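Local coordinates for protein carboxynorspermidine decarboxylase (Campylobacter jejuni subsp. jejuni 81116, PDB 3N29) that probably decarboxylates carboxynorspermidine to the polyamine norspermidine, using pyridoxal-5'-phosphate as cofactor, at residues Gly157-Ser165 / Ala214-Phe223; Gly69-Phe79 / Gln265-Gly275. One frame throughout, in Å; residues are numbered along the deposited sequence.

From the N terminus, the chain enters the eight-stranded parallel (β/α) barrel at strand 71-75 and closes it only when strand 265-268, the last, returns beside the first. Contact 2 is that closure, with 185 residues between its segments, and it carries on past the strand ends to the pyridoxal-5'-phosphate site. Contact 1 is nested inside this loop: the end of the fifth strand, 155-159, and the turn after it are met, across 48 intervening residues, by residues 214-223 of helix 209-223, which follows the sixth strand. The two contacts do not touch, their nearest atoms being about 7 Å apart; contact 1 ties a turn to the barrel's outer helical layer, contact 2 joins the barrel's first and last strands.

Contact 1 (Gly157-Ser165 / Ala214-Phe223); sequences GLRCNVEFS and AVLKVFEEKF
Val-162 is wedged between successive turns of helix 209-223, its two methyl groups sharing the work. CG1, anti to the backbone N (chi1 172°), meets Val-218 CG1 at 3.6 Å and reaches Val-215; CG2 lies 4.0 Å from CD1 of Phe-219. A branched side chain suits this place because it fills both directions at once. On one flank Cys-160 lies against two rings. Its CB sits over the face of Phe-223, 3.9 Å from the ring centroid and 23° off the normal, while SG approaches Phe-219 in the plane of the ring, 4.0 Å from CE1. Towards the other end Phe-164 lies obliquely across the side chains of Val-215 and Val-218: Val-218 CG2 stands 3.8 Å above the middle of one face, Val-215 CG2 comes in at the edge, and CB of Ala-214 lies 3.8 Å from CE2 of Phe-164. Alanine leaves room for so broad a ring to come close to the helix.

Lys-222 runs across Glu-163, and its NZ gives a weak hydrogen bond of 3.3 Å to Val-162 O. The carboxylate of Glu-163 stays beyond salt-bridge range, OE1 being 4.5 Å from NZ. The turn is supported from within by a weak bond from Glu-163 N to Asn-161 OD1; Asn-161 also packs on Asn-291 of the second subunit. On the barrel side of the helix, Phe-219 meets Phe-201 and Leu-199 of strand 198-200; Phe-188 meets Phe-223 edge-to-face. The contact thus fastens the turn after strand 155-159 to the helix that follows the sixth strand, and its chemistry implies adhesion chiefly by apolar, CH-pi and sulfur-aromatic packing, with lysine adding a weak polar link at the rim.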
loop_
_atom_site.group_PDB
_atom_site.type_symbol
_atom_site.label_atom_id
_atom_site.label_comp_id
_atom_site.label_asym_id
_atom_site.label_seq_id
_atom_site.Cartn_x
_atom_site.Cartn_y
_atom_site.Cartn_z
ATOM N N GLY A 157 25.712 2.445 17.613
ATOM C CA GLY A 157 24.755 2.302 18.707
ATOM C C GLY A 157 24.071 0.950 18.658
ATOM O O GLY A 157 24.137 0.223 17.633
ATOM N N LEU A 158 23.414 0.610 19.757
ATOM C CA LEU A 158 22.523 -0.550 19.830
ATOM C C LEU A 158 21.110 -0.165 20.227
ATOM O O LEU A 158 20.907 0.650 21.144
ATOM C CB LEU A 158 23.027 -1.571 20.836
ATOM C CG LEU A 158 24.430 -2.142 20.549
ATOM C CD1 LEU A 158 24.974 -2.846 21.785
ATOM C CD2 LEU A 158 24.495 -3.056 19.272
ATOM N N ARG A 159 20.134 -0.818 19.601
ATOM C CA ARG A 159 18.755 -0.590 19.945
ATOM C C ARG A 159 18.369 -1.503 21.100
ATOM O O ARG A 159 18.691 -2.687 21.100
ATOM C CB ARG A 159 17.834 -0.793 18.759
ATOM C CG ARG A 159 16.395 -0.640 19.192
ATOM C CD ARG A 159 15.457 -0.492 18.030
ATOM N NE ARG A 159 14.061 -0.244 18.389
ATOM C CZ ARG A 159 13.075 -0.086 17.505
ATOM N NH1 ARG A 159 13.314 -0.200 16.207
ATOM N NH2 ARG A 159 11.836 0.167 17.909
ATOM N N CYS A 160 17.694 -0.925 22.077
ATOM C CA CYS A 160 17.303 -1.583 23.329
ATOM C C CYS A 160 15.801 -1.884 23.285
ATOM O O CYS A 160 14.994 -1.008 22.934
ATOM C CB CYS A 160 17.569 -0.628 24.451
ATOM S SG CYS A 160 19.346 -0.257 24.588
ATOM N N ASN A 161 15.437 -3.111 23.619
ATOM C CA ASN A 161 14.046 -3.524 23.682
ATOM C C ASN A 161 13.616 -3.160 25.086
ATOM O O ASN A 161 14.009 -3.790 26.012
ATOM C CB ASN A 161 13.900 -5.023 23.440
ATOM C CG ASN A 161 12.466 -5.492 23.541
ATOM O OD1 ASN A 161 11.637 -4.793 24.146
ATOM N ND2 ASN A 161 12.149 -6.709 22.963
ATOM N N VAL A 162 12.817 -2.137 25.260
ATOM C CA VAL A 162 12.506 -1.737 26.617
ATOM C C VAL A 162 11.441 -2.597 27.283
ATOM O O VAL A 162 11.407 -2.671 28.543
ATOM C CB VAL A 162 12.204 -0.266 26.675
ATOM C CG1 VAL A 162 11.691 0.124 28.054
ATOM C CG2 VAL A 162 13.498 0.459 26.336
ATOM N N GLU A 163 10.642 -3.331 26.482
ATOM C CA GLU A 163 9.688 -4.330 27.046
ATOM C C GLU A 163 8.647 -3.668 27.966
ATOM O O GLU A 163 8.622 -3.884 29.179
ATOM C CB GLU A 163 10.411 -5.449 27.834
ATOM C CG GLU A 163 11.350 -6.407 27.049
ATOM C CD GLU A 163 11.746 -7.640 27.892
ATOM O OE1 GLU A 163 12.818 -7.659 28.587
ATOM O OE2 GLU A 163 10.938 -8.592 27.880
ATOM N N PHE A 164 7.776 -2.871 27.371
ATOM C CA PHE A 164 6.829 -2.083 28.140
ATOM C C PHE A 164 5.513 -1.869 27.369
ATOM O O PHE A 164 5.493 -1.920 26.140
ATOM C CB PHE A 164 7.495 -0.750 28.533
ATOM C CG PHE A 164 6.721 0.036 29.560
ATOM C CD1 PHE A 164 6.308 -0.572 30.761
ATOM C CD2 PHE A 164 6.398 1.379 29.326
ATOM C CE1 PHE A 164 5.587 0.143 31.717
ATOM C CE2 PHE A 164 5.668 2.096 30.267
ATOM C CZ PHE A 164 5.262 1.473 31.481
ATOM N N SER A 165 4.414 -1.666 28.103
ATOM C CA SER A 165 3.098 -1.408 27.505
ATOM C C SER A 165 3.009 0.055 27.065
ATOM O O SER A 165 2.016 0.480 26.475
ATOM C CB SER A 165 1.987 -1.710 28.515
ATOM O OG SER A 165 2.004 -0.764 29.581
ATOM N N ALA A 214 7.346 7.540 31.480
ATOM C CA ALA A 214 7.131 6.121 31.870
ATOM C C ALA A 214 8.132 5.202 31.183
ATOM O O ALA A 214 8.686 4.332 31.837
ATOM C CB ALA A 214 5.725 5.662 31.555
ATOM N N VAL A 215 8.416 5.421 29.905
ATOM C CA VAL A 215 9.429 4.594 29.181
ATOM C C VAL A 215 10.847 4.836 29.713
ATOM O O VAL A 215 11.612 3.883 29.930
ATOM C CB VAL A 215 9.405 4.741 27.600
ATOM C CG1 VAL A 215 10.538 3.911 26.981
ATOM C CG2 VAL A 215 8.062 4.226 27.009
ATOM N N LEU A 216 11.181 6.096 30.009
ATOM C CA LEU A 216 12.537 6.410 30.526
ATOM C C LEU A 216 12.745 5.764 31.847
ATOM O O LEU A 216 13.832 5.246 32.141
ATOM C CB LEU A 216 12.774 7.925 30.673
ATOM C CG LEU A 216 13.074 8.577 29.326
ATOM C CD1 LEU A 216 13.053 10.119 29.483
ATOM C CD2 LEU A 216 14.394 8.159 28.740
ATOM N N LYS A 217 11.713 5.791 32.677
ATOM C CA LYS A 217 11.825 5.097 33.957
ATOM C C LYS A 217 12.201 3.621 33.790
ATOM O O LYS A 217 13.095 3.119 34.528
ATOM C CB LYS A 217 10.560 5.247 34.790
ATOM C CG LYS A 217 10.288 6.700 35.224
ATOM C CD LYS A 217 9.178 6.796 36.291
ATOM C CE LYS A 217 8.638 8.211 36.323
ATOM N NZ LYS A 217 7.767 8.585 37.463
ATOM N N VAL A 218 11.538 2.933 32.841
ATOM C CA VAL A 218 11.809 1.519 32.586
ATOM C C VAL A 218 13.185 1.317 31.922
ATOM O O VAL A 218 13.956 0.433 32.273
ATOM C CB VAL A 218 10.685 0.871 31.753
ATOM C CG1 VAL A 218 11.026 -0.629 31.475
ATOM C CG2 VAL A 218 9.365 1.019 32.459
ATOM N N PHE A 219 13.513 2.176 30.988
ATOM C CA PHE A 219 14.835 2.135 30.354
ATOM C C PHE A 219 15.994 2.315 31.348
ATOM O O PHE A 219 17.007 1.581 31.276
ATOM C CB PHE A 219 14.869 3.207 29.291
ATOM C CG PHE A 219 16.195 3.337 28.576
ATOM C CD1 PHE A 219 16.678 2.319 27.777
ATOM C CD2 PHE A 219 16.934 4.515 28.675
ATOM C CE1 PHE A 219 17.916 2.461 27.080
ATOM C CE2 PHE A 219 18.156 4.679 27.985
ATOM C CZ PHE A 219 18.659 3.645 27.195
ATOM N N GLU A 220 15.882 3.291 32.261
ATOM C CA GLU A 220 16.942 3.457 33.262
ATOM C C GLU A 220 17.003 2.307 34.254
ATOM O O GLU A 220 18.081 1.896 34.692
ATOM C CB GLU A 220 16.793 4.797 34.010
ATOM C CG GLU A 220 16.866 5.966 33.072
ATOM C CD GLU A 220 16.832 7.298 33.825
ATOM O OE1 GLU A 220 17.647 7.456 34.735
ATOM O OE2 GLU A 220 15.996 8.153 33.495
ATOM N N GLU A 221 15.845 1.765 34.590
ATOM C CA GLU A 221 15.817 0.671 35.530
ATOM C C GLU A 221 16.540 -0.545 34.902
ATOM O O GLU A 221 17.403 -1.131 35.550
ATOM C CB GLU A 221 14.385 0.362 35.921
ATOM C CG GLU A 221 14.233 -0.466 37.150
ATOM C CD GLU A 221 13.152 -1.507 36.965
ATOM O OE1 GLU A 221 12.151 -1.470 37.704
ATOM O OE2 GLU A 221 13.291 -2.348 36.044
ATOM N N LYS A 222 16.235 -0.877 33.654
ATOM C CA LYS A 222 16.797 -2.066 33.040
ATOM C C LYS A 222 18.195 -1.910 32.410
ATOM O O LYS A 222 18.970 -2.875 32.387
ATOM C CB LYS A 222 15.833 -2.629 31.981
ATOM C CG LYS A 222 14.613 -3.372 32.514
ATOM C CD LYS A 222 13.610 -3.679 31.319
ATOM C CE LYS A 222 12.605 -4.838 31.587
ATOM N NZ LYS A 222 11.164 -4.473 31.288
ATOM N N PHE A 223 18.500 -0.758 31.836
ATOM C CA PHE A 223 19.736 -0.577 31.066
ATOM C C PHE A 223 20.685 0.458 31.714
ATOM O O PHE A 223 21.776 0.723 31.189
ATOM C CB PHE A 223 19.410 -0.128 29.653
ATOM C CG PHE A 223 18.612 -1.122 28.833
ATOM C CD1 PHE A 223 19.240 -1.963 27.917
ATOM C CD2 PHE A 223 17.240 -1.184 28.961
ATOM C CE1 PHE A 223 18.505 -2.871 27.142
ATOM C CE2 PHE A 223 16.475 -2.097 28.208
ATOM C CZ PHE A 223 17.133 -2.944 27.289
#

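Contact 2 (Gly69-Phe79 / Gln265-Gly275); sequences GAKVLLALKGF and QVYLEPGEAVG. With PLP (pyridoxal-5'-phosphate), chain C; NSD (N-(3-aminopropyl)propane-1,3-diamine), chain D.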
loop_
_atom_site.group_PDB
_atom_site.type_symbol
_atom_site.label_atom_id
_atom_site.label_comp_id
_atom_site.label_asym_id
_atom_site.label_seq_id
_atom_site.Cartn_x
_atom_site.Cartn_y
_atom_site.Cartn_z
ATOM N N GLY A 69 18.922 21.035 24.896
ATOM C CA GLY A 69 20.204 20.564 24.357
ATOM C C GLY A 69 20.066 19.308 23.462
ATOM O O GLY A 69 21.037 18.912 22.829
ATOM N N ALA A 70 18.866 18.694 23.390
ATOM C CA ALA A 70 18.696 17.477 22.538
ATOM C C ALA A 70 18.838 17.882 21.106
ATOM O O ALA A 70 18.443 19.020 20.754
ATOM C CB ALA A 70 17.317 16.882 22.709
ATOM N N LYS A 71 19.310 16.959 20.265
ATOM C CA LYS A 71 19.410 17.204 18.821
ATOM C C LYS A 71 18.204 16.511 18.124
ATOM O O LYS A 71 17.974 15.332 18.353
ATOM C CB LYS A 71 20.712 16.648 18.315
ATOM C CG LYS A 71 21.956 17.476 18.708
ATOM C CD LYS A 71 23.234 16.793 18.367
ATOM C CE LYS A 71 23.668 16.948 16.952
ATOM N NZ LYS A 71 24.827 16.091 16.442
ATOM N N VAL A 72 17.434 17.249 17.329
ATOM C CA VAL A 72 16.194 16.689 16.767
ATOM C C VAL A 72 16.424 16.285 15.322
ATOM O O VAL A 72 17.023 17.042 14.498
ATOM C CB VAL A 72 15.008 17.654 16.980
ATOM C CG1 VAL A 72 13.643 17.083 16.500
ATOM C CG2 VAL A 72 14.911 18.033 18.351
ATOM N N LEU A 73 15.991 15.076 14.972
ATOM C CA LEU A 73 16.109 14.530 13.636
ATOM C C LEU A 73 14.728 14.258 13.020
ATOM O O LEU A 73 13.784 13.988 13.750
ATOM C CB LEU A 73 16.890 13.201 13.634
ATOM C CG LEU A 73 18.258 13.178 14.367
ATOM C CD1 LEU A 73 18.773 11.760 14.602
ATOM C CD2 LEU A 73 19.304 13.916 13.579
ATOM N N LEU A 74 14.641 14.349 11.692
ATOM C CA LEU A 74 13.403 13.978 10.978
ATOM C C LEU A 74 13.513 12.465 10.739
ATOM O O LEU A 74 14.410 12.013 10.031
ATOM C CB LEU A 74 13.315 14.681 9.629
ATOM C CG LEU A 74 12.315 14.116 8.547
ATOM C CD1 LEU A 74 10.944 14.158 9.159
ATOM C CD2 LEU A 74 12.489 14.920 7.181
ATOM N N ALA A 75 12.546 11.704 11.242
ATOM C CA ALA A 75 12.422 10.267 10.855
ATOM C C ALA A 75 11.699 10.150 9.479
ATOM O O ALA A 75 10.528 10.414 9.386
ATOM C CB ALA A 75 11.585 9.491 11.944
ATOM N N LEU A 76 12.448 9.825 8.433
ATOM C CA LEU A 76 11.943 9.803 7.031
ATOM C C LEU A 76 10.796 8.768 6.769
ATOM O O LEU A 76 10.039 8.973 5.800
ATOM C CB LEU A 76 13.073 9.508 6.052
ATOM C CG LEU A 76 14.016 10.760 5.825
ATOM C CD1 LEU A 76 15.279 10.280 5.083
ATOM C CD2 LEU A 76 13.357 11.885 5.019
ATOM N N LYS A 77 10.680 7.765 7.628
ATOM C CA LYS A 77 9.611 6.771 7.546
ATOM C C LYS A 77 8.265 7.407 7.311
ATOM O O LYS A 77 7.535 7.024 6.482
ATOM C CB LYS A 77 9.516 5.912 8.837
ATOM C CG LYS A 77 8.568 4.622 8.550
ATOM C CD LYS A 77 8.420 3.664 9.751
ATOM C CE LYS A 77 8.877 4.472 10.923
ATOM N NZ LYS A 77 8.716 3.776 12.376
ATOM N N GLY A 78 7.929 8.407 8.087
ATOM C CA GLY A 78 6.605 8.992 7.979
ATOM C C GLY A 78 6.497 10.243 7.097
ATOM O O GLY A 78 5.413 10.558 6.607
ATOM N N PHE A 79 7.573 10.981 6.955
ATOM C CA PHE A 79 7.525 12.261 6.270
ATOM C C PHE A 79 8.821 12.442 5.503
ATOM O O PHE A 79 9.878 12.499 6.124
ATOM C CB PHE A 79 7.348 13.405 7.275
ATOM C CG PHE A 79 7.256 14.770 6.678
ATOM C CD1 PHE A 79 6.052 15.276 6.243
ATOM C CD2 PHE A 79 8.383 15.574 6.533
ATOM C CE1 PHE A 79 5.972 16.570 5.731
ATOM C CE2 PHE A 79 8.299 16.871 5.959
ATOM C CZ PHE A 79 7.089 17.353 5.573
ATOM N N GLN A 265 24.650 13.141 24.990
ATOM C CA GLN A 265 23.929 13.960 24.032
ATOM C C GLN A 265 22.644 13.120 23.732
ATOM O O GLN A 265 22.727 11.945 23.387
ATOM C CB GLN A 265 24.781 14.097 22.779
ATOM C CG GLN A 265 24.087 14.747 21.538
ATOM C CD GLN A 265 23.588 16.097 21.895
ATOM O OE1 GLN A 265 22.384 16.336 22.035
ATOM N NE2 GLN A 265 24.503 16.987 22.099
ATOM N N VAL A 266 21.483 13.735 23.864
ATOM C CA VAL A 266 20.221 13.057 23.601
ATOM C C VAL A 266 19.806 13.430 22.186
ATOM O O VAL A 266 19.985 14.573 21.759
ATOM C CB VAL A 266 19.098 13.554 24.567
ATOM C CG1 VAL A 266 17.776 13.004 24.128
ATOM C CG2 VAL A 266 19.376 13.098 26.034
ATOM N N TYR A 267 19.255 12.464 21.473
ATOM C CA TYR A 267 18.665 12.642 20.147
ATOM C C TYR A 267 17.200 12.298 20.191
ATOM O O TYR A 267 16.772 11.363 20.915
ATOM C CB TYR A 267 19.361 11.731 19.126
ATOM C CG TYR A 267 20.736 12.176 18.805
ATOM C CD1 TYR A 267 20.972 12.985 17.700
ATOM C CD2 TYR A 267 21.814 11.826 19.620
ATOM C CE1 TYR A 267 22.219 13.410 17.380
ATOM C CE2 TYR A 267 23.093 12.290 19.326
ATOM C CZ TYR A 267 23.274 13.081 18.208
ATOM O OH TYR A 267 24.505 13.552 17.855
ATOM N N LEU A 268 16.384 13.060 19.450
ATOM C CA LEU A 268 14.961 12.709 19.274
ATOM C C LEU A 268 14.706 12.553 17.779
ATOM O O LEU A 268 15.335 13.251 16.987
ATOM C CB LEU A 268 14.029 13.763 19.834
ATOM C CG LEU A 268 14.058 14.202 21.301
ATOM C CD1 LEU A 268 13.217 15.418 21.508
ATOM C CD2 LEU A 268 13.556 13.117 22.243
ATOM N N GLU A 269 13.773 11.687 17.384
ATOM C CA GLU A 269 13.643 11.447 15.978
ATOM C C GLU A 269 12.173 11.295 15.625
ATOM O O GLU A 269 11.720 10.216 15.131
ATOM C CB GLU A 269 14.579 10.333 15.493
ATOM C CG GLU A 269 14.553 9.125 16.290
ATOM C CD GLU A 269 15.448 7.946 15.778
ATOM O OE1 GLU A 269 14.926 6.842 15.876
ATOM O OE2 GLU A 269 16.586 8.133 15.247
ATOM N N PRO A 270 11.437 12.399 15.768
ATOM C CA PRO A 270 10.080 12.435 15.317
ATOM C C PRO A 270 9.935 12.349 13.788
ATOM O O PRO A 270 10.761 12.898 13.034
ATOM C CB PRO A 270 9.643 13.789 15.769
ATOM C CG PRO A 270 10.806 14.620 15.684
ATOM C CD PRO A 270 11.853 13.732 16.246
ATOM N N GLY A 271 8.896 11.652 13.363
ATOM C CA GLY A 271 8.455 11.721 11.969
ATOM C C GLY A 271 7.091 12.439 11.848
ATOM O O GLY A 271 6.970 13.558 11.302
ATOM N N GLU A 272 6.090 11.812 12.393
ATOM C CA GLU A 272 4.732 12.340 12.333
ATOM C C GLU A 272 4.612 13.762 12.859
ATOM O O GLU A 272 3.965 14.574 12.233
ATOM C CB GLU A 272 3.783 11.420 13.059
ATOM C CG GLU A 272 2.383 11.914 13.130
ATOM C CD GLU A 272 1.424 10.858 13.636
ATOM O OE1 GLU A 272 1.784 9.684 13.848
ATOM O OE2 GLU A 272 0.323 11.245 13.906
ATOM N N ALA A 273 5.368 14.074 13.888
ATOM C CA ALA A 273 5.358 15.394 14.472
ATOM C C ALA A 273 5.783 16.491 13.501
ATOM O O ALA A 273 5.309 17.582 13.575
ATOM C CB ALA A 273 6.219 15.417 15.676
ATOM N N VAL A 274 6.729 16.196 12.649
ATOM C CA VAL A 274 7.130 17.133 11.626
ATOM C C VAL A 274 6.010 17.433 10.635
ATOM O O VAL A 274 5.784 18.543 10.317
ATOM C CB VAL A 274 8.377 16.651 10.896
ATOM C CG1 VAL A 274 8.749 17.568 9.831
ATOM C CG2 VAL A 274 9.521 16.493 11.852
ATOM N N GLY A 275 5.307 16.396 10.202
ATOM C CA GLY A 275 4.267 16.500 9.208
ATOM C C GLY A 275 2.857 16.741 9.693
ATOM O O GLY A 275 1.984 16.916 8.917
HETATM N N1 PLP C . 12.542 6.121 14.925
HETATM C C2 PLP C . 12.287 4.813 14.618
HETATM C C2A PLP C . 13.338 3.762 14.870
HETATM C C3 PLP C . 11.032 4.493 14.014
HETATM O O3 PLP C . 10.752 3.168 13.676
HETATM C C4 PLP C . 10.079 5.497 13.758
HETATM C C4A PLP C . 8.766 5.137 13.075
HETATM C C5 PLP C . 10.350 6.822 14.137
HETATM C C6 PLP C . 11.605 7.095 14.721
HETATM C C5A PLP C . 9.361 7.939 13.900
HETATM O O4P PLP C . 8.107 7.654 14.465
HETATM P P PLP C . 6.921 8.693 14.444
HETATM O O1P PLP C . 6.721 9.090 12.994
HETATM O O2P PLP C . 7.360 9.923 15.275
HETATM O O3P PLP C . 5.768 8.082 15.101
HETATM C C1 NSD D . 3.669 6.548 13.327
HETATM N N1 NSD D . 3.171 7.587 14.182
HETATM C C2 NSD D . 3.527 5.187 13.918
HETATM N N2 NSD D . 4.192 3.641 12.221
HETATM C C3 NSD D . 4.463 4.191 13.332
HETATM N N3 NSD D . 1.711 4.155 8.646
HETATM C C4 NSD D . 3.155 3.832 11.518
HETATM C C5 NSD D . 3.101 3.061 10.228
HETATM C C6 NSD D . 1.726 3.106 9.613
#
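Val-72 and Leu-268 line one face of the seam where the first and last strands of the (β/α)8 barrel run parallel, and Leu-268 touches Val-64 of helix 51-68. Val-72 CG1 packs 3.8 Å from Pro-270 CD, and Val-274 spreads its methyls, CG2 to Leu-74 and CG1 to Phe-79. Leu-73 and Tyr-267 meet on the opposite face.

The backbone ladder holds these groups in register. Lys-71 bonds through N to Val-266 O and through O to Leu-268 N; Leu-73 N donates to Leu-268 O. Beyond the last regular pair, Ala-75 N reaches Pro-270 O at 2.8 Å, the donor 45° out of the carbonyl plane. Lys-71, bent at chi3 (82°), lies alongside Tyr-267 and gives NZ to OH at 2.9 Å, while Glu-113 supplies its salt bridge.

At the strand ends the seam becomes the cofactor site. Lys-77 NZ is bonded covalently to cofactor C4A (1.5 Å, long for C=N), as in the internal aldimine expected of this enzyme class. Glu-269 OE1 lies 2.7 Å from the pyridine N1 and bonds His-200; OE2 bonds Thr-96 and Asn-234. Gly-271, where a side chain would strike the phosphate, donates its N to O2P over 3.0 Å at 178°.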